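Local coordinates for protein galactokinase (Bifidobacterium longum subsp. infantis ATCC 15697 = JCM 1222 = DSM 20088, PDB 6TEQ) that probably phosphorylates galactose at the expense of ATP, as a galactokinase of the GHMP kinase family, and binds 2-deoxy-2-fluoro-galactose in its sugar pocket, at residues D73-V78 / E89-G94. Numbering follows the deposited sequence.
Sequences DTKVRV and EADLDG
Asp-91 OD1 is gripped by two donors: Thr-74 OG1 reaches its syn side at 2.6 Å, while the backbone N of Asp-93 meets its anti side at 3.0 Å. Both lie within 18° of the carboxylate plane, so together they fix the rotation of the group. The bond to Asp-93 closes an Asx turn where the strand ends, and chi1 of -162°, setting CG opposite the backbone N, carries the carboxylate over to Thr-74. A water joins Asp-91 OD2 to Thr-74 N, a second, bridged link between the same two residues. An alanine here removes the acceptor shared by the Thr-74 hydroxyl and the Asp-93 N-H, and would probably leave the turn less firmly fixed.

The backbones belong to an antiparallel hairpin, 75-80 with 86-91. Within these segments Val-76 and Ala-90 form the hydrogen-bonded pair, Val-76 N reaching Ala-90 O at 2.9 Å and Ala-90 N returning the bond to Val-76 O. Beyond the strand end, Leu-92 N donates almost straight (174°) to Thr-74 O at 2.8 Å. On the side of Val-76 and Ala-90, Val-76 CG2 meets Leu-92 CD1 at 3.7 Å, both side chains packing against helix 105-116. Lys-75, Arg-77, Glu-89 and Asp-91 share the other face. There the Lys-75 methylenes cross the Glu-89 carboxylate in the modelled one of two Glu-89 conformers, without a salt bridge between them; Arg-77 forms its salt bridge with Asp-126. Directed bonds at the Asp-91 turn and apolar packing beneath helix 105-116 thus fasten this end of the hairpin.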
# COMPACT_ATOMS: atom_id res chain seq x y z
N ASP A 73 8.44 29.11 -11.68
CA ASP A 73 8.24 28.50 -13.02
C ASP A 73 7.53 27.15 -12.89
O ASP A 73 7.14 26.79 -11.77
CB ASP A 73 9.54 28.42 -13.81
CG ASP A 73 10.61 27.55 -13.21
OD1 ASP A 73 10.21 26.55 -12.56
OD2 ASP A 73 11.85 27.86 -13.42
N THR A 74 7.46 26.41 -13.99
CA THR A 74 6.75 25.11 -14.08
C THR A 74 7.76 23.97 -14.13
O THR A 74 7.35 22.83 -14.44
CB THR A 74 5.75 25.11 -15.24
OG1 THR A 74 6.32 25.58 -16.48
CG2 THR A 74 4.56 25.95 -14.87
N LYS A 75 9.02 24.26 -13.84
CA LYS A 75 10.09 23.24 -13.79
C LYS A 75 9.91 22.39 -12.51
O LYS A 75 9.57 22.93 -11.47
CB LYS A 75 11.49 23.83 -13.83
CG LYS A 75 11.88 24.41 -15.19
CD LYS A 75 13.26 24.96 -15.26
CE LYS A 75 13.65 25.42 -16.65
NZ LYS A 75 14.11 26.83 -16.67
N VAL A 76 10.15 21.11 -12.64
CA VAL A 76 10.14 20.11 -11.53
C VAL A 76 11.47 19.40 -11.57
O VAL A 76 11.74 18.73 -12.57
CB VAL A 76 8.98 19.12 -11.60
CG1 VAL A 76 9.18 18.09 -10.50
CG2 VAL A 76 7.64 19.82 -11.49
N ARG A 77 12.24 19.64 -10.52
CA ARG A 77 13.49 18.92 -10.27
C ARG A 77 13.26 17.99 -9.08
O ARG A 77 12.87 18.46 -8.02
CB ARG A 77 14.70 19.81 -10.07
CG ARG A 77 15.03 20.68 -11.26
CD ARG A 77 16.27 21.49 -11.07
NE ARG A 77 16.13 22.40 -9.99
CZ ARG A 77 17.12 23.09 -9.46
NH1 ARG A 77 18.36 22.97 -9.93
NH2 ARG A 77 16.87 23.91 -8.46
N VAL A 78 13.69 16.76 -9.20
CA VAL A 78 13.62 15.81 -8.08
C VAL A 78 14.91 15.00 -8.04
O VAL A 78 15.47 14.63 -9.09
CB VAL A 78 12.38 14.89 -8.20
CG1 VAL A 78 11.12 15.69 -8.01
CG2 VAL A 78 12.31 14.09 -9.44
N GLU A 89 14.50 16.12 -14.32
CA GLU A 89 14.02 17.50 -14.59
C GLU A 89 12.92 17.41 -15.67
O GLU A 89 13.23 16.86 -16.74
CB GLU A 89 15.27 18.34 -14.89
CG GLU A 89 15.09 19.45 -15.91
CD GLU A 89 14.45 20.72 -15.39
OE1 GLU A 89 13.47 20.60 -14.64
OE2 GLU A 89 14.90 21.81 -15.79
N ALA A 90 11.70 17.89 -15.37
CA ALA A 90 10.56 17.89 -16.30
C ALA A 90 9.95 19.27 -16.21
O ALA A 90 10.37 20.07 -15.33
CB ALA A 90 9.55 16.78 -16.03
N ASP A 91 8.99 19.53 -17.05
CA ASP A 91 8.28 20.82 -17.04
C ASP A 91 6.80 20.47 -17.11
O ASP A 91 6.39 19.68 -18.01
CB ASP A 91 8.77 21.72 -18.18
CG ASP A 91 8.41 23.17 -17.97
OD1 ASP A 91 7.24 23.47 -17.67
OD2 ASP A 91 9.31 23.99 -18.13
N LEU A 92 6.01 21.06 -16.21
CA LEU A 92 4.56 20.83 -16.13
C LEU A 92 3.79 21.50 -17.27
O LEU A 92 2.69 21.07 -17.56
CB LEU A 92 4.08 21.37 -14.79
CG LEU A 92 4.62 20.64 -13.56
CD1 LEU A 92 4.37 21.44 -12.29
CD2 LEU A 92 4.02 19.24 -13.47
N ASP A 93 4.36 22.56 -17.87
CA ASP A 93 3.67 23.39 -18.88
C ASP A 93 3.36 22.51 -20.09
O ASP A 93 4.30 22.12 -20.75
CB ASP A 93 4.50 24.64 -19.15
CG ASP A 93 3.79 25.64 -20.02
OD1 ASP A 93 2.55 25.63 -20.00
OD2 ASP A 93 4.48 26.38 -20.72
N GLY A 94 2.08 22.15 -20.27
CA GLY A 94 1.64 21.32 -21.42
C GLY A 94 2.04 19.86 -21.28
O GLY A 94 1.97 19.14 -22.26
O HOH W 1 9.25 26.73 -16.49